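Local atomic coordinates of putative eukaryotic translation initiation factor eIF-4E (Leishmania major, PDB entry 5WB5), a protein that probably binds the methylated cap at the 5' end of messenger RNA, including the trypanosomatid cap 4, to start translation. Residues 42-53 and 78-89; 161-169 and 180-191. One frame throughout, in Å; residues are numbered along the deposited sequence.

Contact 1: residues 42-53 and 78-89; sequences WEMSLVPIMTVH and HFFQEGVKPMWE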
loop_
_atom_site.group_PDB
_atom_site.type_symbol
_atom_site.label_atom_id
_atom_site.label_comp_id
_atom_site.label_asym_id
_atom_site.label_seq_id
_atom_site.Cartn_x
_atom_site.Cartn_y
_atom_site.Cartn_z
ATOM N N TRP A 42 7.099 -2.174 -20.628
ATOM C CA TRP A 42 6.956 -1.391 -19.403
ATOM C C TRP A 42 6.205 -2.169 -18.328
ATOM O O TRP A 42 6.534 -2.071 -17.140
ATOM C CB TRP A 42 6.242 -0.071 -19.706
ATOM C CG TRP A 42 4.791 -0.232 -20.062
ATOM C CD1 TRP A 42 4.275 -0.520 -21.294
ATOM C CD2 TRP A 42 3.672 -0.110 -19.177
ATOM N NE1 TRP A 42 2.903 -0.587 -21.228
ATOM C CE2 TRP A 42 2.509 -0.338 -19.941
ATOM C CE3 TRP A 42 3.540 0.170 -17.814
ATOM C CZ2 TRP A 42 1.232 -0.296 -19.385
ATOM C CZ3 TRP A 42 2.271 0.212 -17.264
ATOM C CH2 TRP A 42 1.134 -0.019 -18.049
ATOM N N GLU A 43 5.198 -2.952 -18.722
ATOM C CA GLU A 43 4.377 -3.648 -17.737
ATOM C C GLU A 43 5.222 -4.549 -16.843
ATOM O O GLU A 43 5.047 -4.560 -15.619
ATOM C CB GLU A 43 3.290 -4.461 -18.440
ATOM C CG GLU A 43 2.493 -5.356 -17.500
ATOM C CD GLU A 43 1.232 -5.904 -18.137
ATOM O OE1 GLU A 43 0.767 -5.319 -19.138
ATOM O OE2 GLU A 43 0.706 -6.919 -17.631
ATOM N N MET A 44 6.148 -5.306 -17.433
ATOM C CA MET A 44 6.977 -6.221 -16.658
ATOM C C MET A 44 7.889 -5.503 -15.673
ATOM O O MET A 44 8.582 -6.173 -14.898
ATOM C CB MET A 44 7.823 -7.085 -17.591
ATOM N N SER A 45 7.919 -4.169 -15.689
ATOM C CA SER A 45 8.698 -3.440 -14.696
ATOM C C SER A 45 8.163 -3.665 -13.291
ATOM O O SER A 45 8.876 -3.398 -12.317
ATOM C CB SER A 45 8.703 -1.944 -15.017
ATOM O OG SER A 45 9.330 -1.690 -16.262
ATOM N N LEU A 46 6.931 -4.150 -13.166
ATOM C CA LEU A 46 6.343 -4.396 -11.861
ATOM C C LEU A 46 6.717 -5.785 -11.355
ATOM O O LEU A 46 6.706 -6.760 -12.111
ATOM C CB LEU A 46 4.821 -4.255 -11.915
ATOM C CG LEU A 46 4.303 -2.871 -12.300
ATOM C CD1 LEU A 46 2.817 -2.945 -12.591
ATOM C CD2 LEU A 46 4.587 -1.850 -11.204
ATOM N N VAL A 47 7.035 -5.869 -10.067
ATOM C CA VAL A 47 7.475 -7.106 -9.437
ATOM C C VAL A 47 6.543 -7.406 -8.264
ATOM O O VAL A 47 6.616 -6.779 -7.216
ATOM C CB VAL A 47 8.937 -6.992 -8.951
ATOM C CG1 VAL A 47 9.396 -8.306 -8.322
ATOM C CG2 VAL A 47 9.848 -6.590 -10.102
ATOM N N PRO A 48 5.641 -8.388 -8.417
ATOM C CA PRO A 48 4.800 -8.782 -7.274
ATOM C C PRO A 48 5.631 -9.498 -6.220
ATOM O O PRO A 48 6.419 -10.393 -6.535
ATOM C CB PRO A 48 3.755 -9.711 -7.905
ATOM C CG PRO A 48 4.417 -10.248 -9.117
ATOM C CD PRO A 48 5.315 -9.155 -9.627
ATOM N N ILE A 49 5.443 -9.102 -4.961
ATOM C CA ILE A 49 6.291 -9.585 -3.875
ATOM C C ILE A 49 5.570 -10.641 -3.048
ATOM O O ILE A 49 6.074 -11.755 -2.873
ATOM C CB ILE A 49 6.756 -8.420 -2.985
ATOM C CG1 ILE A 49 7.640 -7.472 -3.797
ATOM C CG2 ILE A 49 7.508 -8.948 -1.758
ATOM C CD1 ILE A 49 8.108 -6.249 -3.039
ATOM N N MET A 50 4.395 -10.300 -2.523
ATOM C CA MET A 50 3.731 -11.171 -1.565
ATOM C C MET A 50 2.238 -10.885 -1.552
ATOM O O MET A 50 1.807 -9.737 -1.698
ATOM C CB MET A 50 4.321 -10.979 -0.164
ATOM C CG MET A 50 3.678 -11.820 0.917
ATOM S SD MET A 50 4.418 -11.483 2.526
ATOM C CE MET A 50 3.332 -12.434 3.591
ATOM N N THR A 51 1.457 -11.943 -1.359
ATOM C CA THR A 51 0.015 -11.840 -1.196
ATOM C C THR A 51 -0.358 -12.161 0.245
ATOM O O THR A 51 0.164 -13.113 0.837
ATOM C CB THR A 51 -0.721 -12.784 -2.149
ATOM O OG1 THR A 51 -0.374 -12.465 -3.501
ATOM C CG2 THR A 51 -2.237 -12.659 -1.983
ATOM N N VAL A 52 -1.262 -11.360 0.802
ATOM C CA VAL A 52 -1.702 -11.486 2.183
ATOM C C VAL A 52 -3.197 -11.768 2.191
ATOM O O VAL A 52 -3.966 -11.135 1.455
ATOM C CB VAL A 52 -1.382 -10.217 3.000
ATOM C CG1 VAL A 52 0.118 -9.972 3.031
ATOM C CG2 VAL A 52 -2.109 -9.009 2.432
ATOM N N HIS A 53 -3.599 -12.723 3.034
ATOM C CA HIS A 53 -4.997 -13.081 3.216
ATOM C C HIS A 53 -5.483 -12.907 4.648
ATOM O O HIS A 53 -6.683 -13.068 4.895
ATOM C CB HIS A 53 -5.236 -14.541 2.796
ATOM C CG HIS A 53 -4.577 -14.917 1.505
ATOM N ND1 HIS A 53 -3.225 -15.161 1.405
ATOM C CD2 HIS A 53 -5.085 -15.094 0.262
ATOM C CE1 HIS A 53 -2.926 -15.471 0.155
ATOM N NE2 HIS A 53 -4.037 -15.437 -0.558
ATOM N N HIS A 78 3.210 -0.756 -4.498
ATOM C CA HIS A 78 1.819 -0.893 -4.903
ATOM C C HIS A 78 1.179 -1.946 -4.014
ATOM O O HIS A 78 1.829 -2.925 -3.646
ATOM C CB HIS A 78 1.685 -1.304 -6.376
ATOM C CG HIS A 78 2.557 -0.523 -7.310
ATOM N ND1 HIS A 78 2.068 0.473 -8.126
ATOM C CD2 HIS A 78 3.886 -0.598 -7.563
ATOM C CE1 HIS A 78 3.058 0.983 -8.838
ATOM N NE2 HIS A 78 4.171 0.350 -8.516
ATOM N N PHE A 79 -0.090 -1.752 -3.674
ATOM C CA PHE A 79 -0.802 -2.669 -2.786
ATOM C C PHE A 79 -2.238 -2.725 -3.288
ATOM O O PHE A 79 -3.013 -1.796 -3.048
ATOM C CB PHE A 79 -0.721 -2.196 -1.339
ATOM C CG PHE A 79 -1.244 -3.187 -0.340
ATOM C CD1 PHE A 79 -0.496 -4.296 0.010
ATOM C CD2 PHE A 79 -2.476 -2.994 0.264
ATOM C CE1 PHE A 79 -0.973 -5.205 0.936
ATOM C CE2 PHE A 79 -2.957 -3.897 1.188
ATOM C CZ PHE A 79 -2.204 -5.003 1.527
ATOM N N PHE A 80 -2.585 -3.797 -4.002
ATOM C CA PHE A 80 -3.852 -3.857 -4.723
ATOM C C PHE A 80 -4.570 -5.164 -4.439
ATOM O O PHE A 80 -3.941 -6.183 -4.148
ATOM C CB PHE A 80 -3.644 -3.712 -6.237
ATOM C CG PHE A 80 -3.535 -2.289 -6.695
ATOM C CD1 PHE A 80 -2.443 -1.517 -6.338
ATOM C CD2 PHE A 80 -4.529 -1.720 -7.476
ATOM C CE1 PHE A 80 -2.341 -0.202 -6.753
ATOM C CE2 PHE A 80 -4.434 -0.409 -7.894
ATOM C CZ PHE A 80 -3.336 0.353 -7.533
ATOM N N GLN A 81 -5.900 -5.129 -4.535
ATOM C CA GLN A 81 -6.676 -6.348 -4.353
ATOM C C GLN A 81 -6.144 -7.446 -5.265
ATOM O O GLN A 81 -5.670 -7.185 -6.375
ATOM C CB GLN A 81 -8.160 -6.097 -4.641
ATOM C CG GLN A 81 -8.997 -7.370 -4.670
ATOM C CD GLN A 81 -10.487 -7.095 -4.678
ATOM O OE1 GLN A 81 -10.921 -5.950 -4.550
ATOM N NE2 GLN A 81 -11.282 -8.151 -4.820
ATOM N N GLU A 82 -6.214 -8.684 -4.786
ATOM C CA GLU A 82 -5.726 -9.806 -5.576
ATOM C C GLU A 82 -6.507 -9.908 -6.880
ATOM O O GLU A 82 -7.725 -9.716 -6.912
ATOM C CB GLU A 82 -5.843 -11.110 -4.787
ATOM C CG GLU A 82 -5.084 -12.268 -5.415
ATOM C CD GLU A 82 -5.081 -13.505 -4.542
ATOM O OE1 GLU A 82 -5.997 -13.645 -3.705
ATOM O OE2 GLU A 82 -4.161 -14.336 -4.690
ATOM N N GLY A 83 -5.795 -10.211 -7.961
ATOM C CA GLY A 83 -6.405 -10.222 -9.273
ATOM C C GLY A 83 -6.632 -8.851 -9.860
ATOM O O GLY A 83 -7.435 -8.709 -10.787
ATOM N N VAL A 84 -5.947 -7.830 -9.348
ATOM C CA VAL A 84 -6.097 -6.460 -9.823
ATOM C C VAL A 84 -4.699 -5.876 -9.971
ATOM O O VAL A 84 -3.999 -5.675 -8.973
ATOM C CB VAL A 84 -6.945 -5.600 -8.873
ATOM C CG1 VAL A 84 -7.008 -4.159 -9.360
ATOM C CG2 VAL A 84 -8.344 -6.183 -8.744
ATOM N N LYS A 85 -4.291 -5.605 -11.207
ATOM C CA LYS A 85 -2.980 -5.025 -11.441
ATOM C C LYS A 85 -3.005 -3.524 -11.148
ATOM O O LYS A 85 -4.033 -2.867 -11.324
ATOM C CB LYS A 85 -2.542 -5.260 -12.882
ATOM C CG LYS A 85 -2.466 -6.727 -13.286
ATOM C CD LYS A 85 -2.036 -6.883 -14.742
ATOM C CE LYS A 85 -1.993 -8.346 -15.163
ATOM N NZ LYS A 85 -1.627 -8.507 -16.599
ATOM N N PRO A 86 -1.871 -2.958 -10.694
ATOM C CA PRO A 86 -1.793 -1.510 -10.396
ATOM C C PRO A 86 -1.634 -0.647 -11.645
ATOM O O PRO A 86 -0.736 0.196 -11.726
ATOM C CB PRO A 86 -0.574 -1.429 -9.481
ATOM C CG PRO A 86 0.308 -2.510 -9.946
ATOM C CD PRO A 86 -0.604 -3.636 -10.382
ATOM N N MET A 87 -2.516 -0.845 -12.622
ATOM C CA MET A 87 -2.434 -0.150 -13.897
ATOM C C MET A 87 -3.832 0.207 -14.381
ATOM O O MET A 87 -4.809 -0.479 -14.068
ATOM C CB MET A 87 -1.720 -1.007 -14.949
ATOM C CG MET A 87 -0.254 -1.269 -14.641
ATOM S SD MET A 87 0.506 -2.424 -15.799
ATOM C CE MET A 87 -0.269 -3.960 -15.305
ATOM N N TRP A 88 -3.914 1.296 -15.151
ATOM C CA TRP A 88 -5.198 1.729 -15.693
ATOM C C TRP A 88 -5.794 0.672 -16.612
ATOM O O TRP A 88 -7.015 0.477 -16.639
ATOM C CB TRP A 88 -5.034 3.052 -16.441
ATOM C CG TRP A 88 -6.092 3.278 -17.481
ATOM C CD1 TRP A 88 -7.393 3.630 -17.266
ATOM C CD2 TRP A 88 -5.937 3.168 -18.903
ATOM N NE1 TRP A 88 -8.057 3.746 -18.464
ATOM C CE2 TRP A 88 -7.185 3.468 -19.483
ATOM C CE3 TRP A 88 -4.864 2.846 -19.740
ATOM C CZ2 TRP A 88 -7.391 3.453 -20.861
ATOM C CZ3 TRP A 88 -5.069 2.832 -21.108
ATOM C CH2 TRP A 88 -6.323 3.134 -21.655
ATOM N N GLU A 89 -4.945 -0.027 -17.373
ATOM C CA GLU A 89 -5.434 -1.058 -18.282
ATOM C C GLU A 89 -6.214 -2.140 -17.549
ATOM O O GLU A 89 -6.956 -2.894 -18.187
ATOM C CB GLU A 89 -4.269 -1.687 -19.052
ATOM C CG GLU A 89 -3.575 -0.745 -20.032
ATOM C CD GLU A 89 -2.556 0.163 -19.367
ATOM O OE1 GLU A 89 -2.416 0.101 -18.127
ATOM O OE2 GLU A 89 -1.891 0.939 -20.085
#
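Trp42 and Met87 run antiparallel alongside one another, and the sulfur lies obliquely to the indole: Met87 SD is 4.1 Å from the centroid of the six-membered ring of Trp42, 48° off its normal, a Met-aromatic contact. The poorly ordered carboxylate of Glu89 reaches in head-on, its CD near the indole plane at the edge, with OE2 3.4 Å from Trp42 CZ2. Met87 bends at its end (chi3 -72°), which carries CE aside to Glu43, 3.7 Å from Glu43 CD. The extended Glu43 chain runs roughly perpendicular to Lys85 and makes a salt bridge with it, OE2 to Lys85 NZ 3.0 Å, the ammonium lying nearly along the C-O axis. These loops belong to the concave side of the eIF4E fold, where relatives sandwich the 7-methylguanine between two tryptophans; Trp42, Trp88 and Glu89 probably correspond to the cap-binding residues there. Leu46 splits its branches: CD1 points at Pro86 CG, 3.7 Å away, while CD2 approaches the imidazole of His78 obliquely, 3.5 Å from NE2, which also makes a weak hydrogen bond to Asp32. Farther along, strands 47-54 and 75-81 flank strand 22-32, so only side chains bridge them. The Thr51 side chain stands nearly perpendicular to that of Glu82, with Thr51 CG2 3.7 Å from Glu82 OE2, and Val52 CG2 reaches the edge of Phe79, 4.1 Å from CZ.

Contact 2: residues 161-169 and 180-191; sequences EPFVTGIVM and VWVSDASATDKI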
loop_
_atom_site.group_PDB
_atom_site.type_symbol
_atom_site.label_atom_id
_atom_site.label_comp_id
_atom_site.label_asym_id
_atom_site.label_seq_id
_atom_site.Cartn_x
_atom_site.Cartn_y
_atom_site.Cartn_z
ATOM N N GLU A 161 -20.310 -4.206 -4.907
ATOM C CA GLU A 161 -18.951 -4.223 -5.437
ATOM C C GLU A 161 -18.051 -3.309 -4.608
ATOM O O GLU A 161 -18.544 -2.412 -3.923
ATOM C CB GLU A 161 -18.948 -3.796 -6.899
ATOM N N PRO A 162 -16.741 -3.534 -4.661
ATOM C CA PRO A 162 -15.820 -2.687 -3.899
ATOM C C PRO A 162 -15.531 -1.376 -4.611
ATOM O O PRO A 162 -15.592 -1.276 -5.839
ATOM C CB PRO A 162 -14.556 -3.547 -3.800
ATOM C CG PRO A 162 -14.576 -4.359 -5.042
ATOM C CD PRO A 162 -16.029 -4.613 -5.371
ATOM N N PHE A 163 -15.212 -0.361 -3.811
ATOM C CA PHE A 163 -14.892 0.967 -4.318
ATOM C C PHE A 163 -13.396 1.237 -4.367
ATOM O O PHE A 163 -12.918 1.869 -5.312
ATOM C CB PHE A 163 -15.574 2.036 -3.458
ATOM C CG PHE A 163 -15.179 3.442 -3.811
ATOM C CD1 PHE A 163 -15.515 3.983 -5.041
ATOM C CD2 PHE A 163 -14.482 4.227 -2.909
ATOM C CE1 PHE A 163 -15.155 5.277 -5.367
ATOM C CE2 PHE A 163 -14.121 5.522 -3.230
ATOM C CZ PHE A 163 -14.458 6.048 -4.459
ATOM N N VAL A 164 -12.649 0.773 -3.373
ATOM C CA VAL A 164 -11.202 0.937 -3.341
ATOM C C VAL A 164 -10.560 -0.307 -3.937
ATOM O O VAL A 164 -10.850 -1.432 -3.511
ATOM C CB VAL A 164 -10.712 1.181 -1.904
ATOM C CG1 VAL A 164 -9.189 1.221 -1.844
ATOM C CG2 VAL A 164 -11.300 2.475 -1.367
ATOM N N THR A 165 -9.693 -0.110 -4.930
ATOM C CA THR A 165 -8.995 -1.215 -5.572
ATOM C C THR A 165 -7.548 -1.345 -5.127
ATOM O O THR A 165 -7.001 -2.456 -5.152
ATOM C CB THR A 165 -9.028 -1.060 -7.096
ATOM O OG1 THR A 165 -8.348 0.143 -7.474
ATOM C CG2 THR A 165 -10.463 -1.012 -7.600
ATOM N N GLY A 166 -6.908 -0.248 -4.738
ATOM C CA GLY A 166 -5.539 -0.359 -4.268
ATOM C C GLY A 166 -4.989 0.969 -3.802
ATOM O O GLY A 166 -5.697 1.973 -3.742
ATOM N N ILE A 167 -3.698 0.951 -3.462
ATOM C CA ILE A 167 -2.970 2.140 -3.039
ATOM C C ILE A 167 -1.543 2.051 -3.562
ATOM O O ILE A 167 -1.030 0.973 -3.871
ATOM C CB ILE A 167 -2.952 2.330 -1.503
ATOM C CG1 ILE A 167 -2.328 1.114 -0.816
ATOM C CG2 ILE A 167 -4.359 2.580 -0.981
ATOM C CD1 ILE A 167 -2.088 1.311 0.665
ATOM N N VAL A 168 -0.900 3.211 -3.648
ATOM C CA VAL A 168 0.445 3.327 -4.202
ATOM C C VAL A 168 1.198 4.389 -3.414
ATOM O O VAL A 168 0.719 5.515 -3.257
ATOM C CB VAL A 168 0.430 3.689 -5.704
ATOM C CG1 VAL A 168 1.852 3.767 -6.258
ATOM C CG2 VAL A 168 -0.391 2.683 -6.503
ATOM N N MET A 169 2.375 4.026 -2.919
ATOM C CA MET A 169 3.327 4.978 -2.366
ATOM C C MET A 169 4.460 5.130 -3.371
ATOM O O MET A 169 4.965 4.130 -3.890
ATOM C CB MET A 169 3.859 4.507 -1.009
ATOM C CG MET A 169 4.969 5.376 -0.446
ATOM S SD MET A 169 4.453 7.094 -0.248
ATOM C CE MET A 169 3.601 7.014 1.320
ATOM N N VAL A 180 -4.619 6.603 -3.579
ATOM C CA VAL A 180 -5.644 5.591 -3.365
ATOM C C VAL A 180 -6.383 5.424 -4.684
ATOM O O VAL A 180 -7.083 6.341 -5.131
ATOM C CB VAL A 180 -6.603 5.981 -2.232
ATOM C CG1 VAL A 180 -7.644 4.888 -2.002
ATOM C CG2 VAL A 180 -5.830 6.261 -0.957
ATOM N N TRP A 181 -6.201 4.270 -5.322
ATOM C CA TRP A 181 -6.841 3.964 -6.594
ATOM C C TRP A 181 -8.202 3.335 -6.327
ATOM O O TRP A 181 -8.287 2.255 -5.720
ATOM C CB TRP A 181 -5.982 3.015 -7.431
ATOM C CG TRP A 181 -4.725 3.619 -7.973
ATOM C CD1 TRP A 181 -3.946 4.572 -7.382
ATOM C CD2 TRP A 181 -4.101 3.310 -9.225
ATOM N NE1 TRP A 181 -2.873 4.873 -8.187
ATOM C CE2 TRP A 181 -2.945 4.112 -9.325
ATOM C CE3 TRP A 181 -4.406 2.432 -10.270
ATOM C CZ2 TRP A 181 -2.094 4.063 -10.426
ATOM C CZ3 TRP A 181 -3.560 2.384 -11.364
ATOM C CH2 TRP A 181 -2.417 3.194 -11.433
ATOM N N VAL A 182 -9.253 4.011 -6.799
ATOM C CA VAL A 182 -10.631 3.548 -6.672
ATOM C C VAL A 182 -11.080 2.958 -8.004
ATOM O O VAL A 182 -10.277 2.812 -8.934
ATOM C CB VAL A 182 -11.562 4.695 -6.232
ATOM C CG1 VAL A 182 -11.084 5.287 -4.917
ATOM C CG2 VAL A 182 -11.639 5.775 -7.305
ATOM N N SER A 183 -12.370 2.631 -8.112
ATOM C CA SER A 183 -12.918 1.984 -9.295
ATOM C C SER A 183 -13.956 2.818 -10.031
ATOM O O SER A 183 -14.077 2.681 -11.250
ATOM C CB SER A 183 -13.558 0.638 -8.919
ATOM O OG SER A 183 -14.651 0.819 -8.037
ATOM N N ASP A 184 -14.704 3.670 -9.334
ATOM C CA ASP A 184 -15.763 4.474 -9.938
ATOM C C ASP A 184 -15.416 5.946 -9.749
ATOM O O ASP A 184 -15.514 6.476 -8.637
ATOM C CB ASP A 184 -17.121 4.144 -9.316
ATOM C CG ASP A 184 -18.267 4.891 -9.977
ATOM O OD1 ASP A 184 -18.565 4.611 -11.158
ATOM O OD2 ASP A 184 -18.875 5.755 -9.313
ATOM N N ALA A 185 -15.011 6.605 -10.835
ATOM C CA ALA A 185 -14.667 8.019 -10.785
ATOM C C ALA A 185 -15.889 8.925 -10.712
ATOM O O ALA A 185 -15.737 10.119 -10.435
ATOM C CB ALA A 185 -13.828 8.397 -12.005
ATOM N N SER A 186 -17.088 8.394 -10.953
ATOM C CA SER A 186 -18.302 9.199 -10.932
ATOM C C SER A 186 -18.886 9.359 -9.536
ATOM O O SER A 186 -19.673 10.288 -9.313
ATOM C CB SER A 186 -19.359 8.576 -11.849
ATOM O OG SER A 186 -19.680 7.255 -11.443
ATOM N N ALA A 187 -18.521 8.489 -8.598
ATOM C CA ALA A 187 -19.061 8.528 -7.241
ATOM C C ALA A 187 -18.454 9.708 -6.495
ATOM O O ALA A 187 -17.302 9.661 -6.060
ATOM C CB ALA A 187 -18.774 7.218 -6.518
ATOM N N THR A 188 -19.235 10.775 -6.335
ATOM C CA THR A 188 -18.744 11.969 -5.655
ATOM C C THR A 188 -18.763 11.789 -4.140
ATOM O O THR A 188 -17.794 12.134 -3.453
ATOM C CB THR A 188 -19.587 13.180 -6.059
ATOM O OG1 THR A 188 -20.953 12.958 -5.687
ATOM C CG2 THR A 188 -19.508 13.410 -7.564
ATOM N N ASP A 189 -19.864 11.256 -3.607
ATOM C CA ASP A 189 -19.963 11.045 -2.167
ATOM C C ASP A 189 -18.891 10.080 -1.684
ATOM O O ASP A 189 -18.301 10.277 -0.614
ATOM C CB ASP A 189 -21.355 10.521 -1.808
ATOM C CG ASP A 189 -22.470 11.417 -2.320
ATOM O OD1 ASP A 189 -22.234 12.631 -2.494
ATOM O OD2 ASP A 189 -23.586 10.903 -2.549
ATOM N N LYS A 190 -18.621 9.030 -2.462
ATOM C CA LYS A 190 -17.589 8.074 -2.078
ATOM C C LYS A 190 -16.209 8.717 -2.093
ATOM O O LYS A 190 -15.368 8.408 -1.244
ATOM C CB LYS A 190 -17.622 6.861 -3.006
ATOM C CG LYS A 190 -18.915 6.064 -2.929
ATOM C CD LYS A 190 -18.822 4.765 -3.713
ATOM C CE LYS A 190 -20.116 3.968 -3.629
ATOM N NZ LYS A 190 -20.032 2.676 -4.371
ATOM N N ILE A 191 -15.958 9.620 -3.044
ATOM C CA ILE A 191 -14.665 10.296 -3.088
ATOM C C ILE A 191 -14.527 11.260 -1.916
ATOM O O ILE A 191 -13.440 11.414 -1.353
ATOM C CB ILE A 191 -14.474 11.003 -4.442
ATOM C CG1 ILE A 191 -14.320 9.959 -5.548
ATOM C CG2 ILE A 191 -13.244 11.908 -4.423
ATOM C CD1 ILE A 191 -14.351 10.530 -6.950
#
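The beta hairpin of strands 164-171 and 175-182, set within the antiparallel sheet of the eIF4E fold, meets here at its open end, and a classic beta bulge interrupts its ladder. Thr165 and Gly166 together face Trp181, whose carbonyl O accepts both amides in its plane: Thr165 N at 2.9 Å and Gly166 N at 3.0 Å. The return bond, from Trp181 N to Gly166 O, reaches the oxygen from above the carbonyl plane, 42° out of it. Val164 with Val182 and Ile167 with Val180 form non-hydrogen-bonded pairs whose side chains share one face of the sheet, where Val164 and Ile167 each meet a different branch of Val180. Helix 133-147 covers Ile167 on that side. Trp181 turns to the other face; Val168 CG2 sits over its indole, 4.1 Å from the centroid of the five-membered ring, and Phe80 meets it edge-to-face. Thr165 OG1 is hydrogen-bonded to Asn93 OD1. Beyond the strands, Phe163 joins the hairpin to the start of helix 188-200. A chi1 of 174° swings the ring away from the backbone N, into the gap between Val182 and the helix: Val182 CG1 lies over one face, 3.9 Å from the centroid, and the extended Lys190 runs back along the opposite face, its CB 3.7 Å from the centroid and its CD beside Phe163 CD1. Asp184 O touches the ring edge in plane, 3.5 Å from Phe163 CE1. Just past strand 175-182, Ser183 N makes a weak bond to Phe163 O, while its OG, in the carbonyl plane, donates to a lone pair of Pro162 O at 3.2 Å.

Overall arrangement
From the N terminus, strand 22-32 comes first, and the chain then enters 42-53. After helix 55-64 it returns at 78-89, where contact 1 closes the first loop across strand 22-32. Strand 97-104 and helix 133-147 follow before contact 2 closes the much shorter hairpin loop between 161-169 and 180-191. The two loops are therefore in series, neither nested nor crossed. In space their centres are 16 Å apart, but strands 75-81 and 164-171 are sheet neighbours, with Phe79 O to Ile167 N at 2.9 Å, a probable hydrogen bond. Pro86 O also packs on Trp181 CH2, bringing the loop of contact 1 against the hairpin, while helix 188-200 extends contact 2 beyond it.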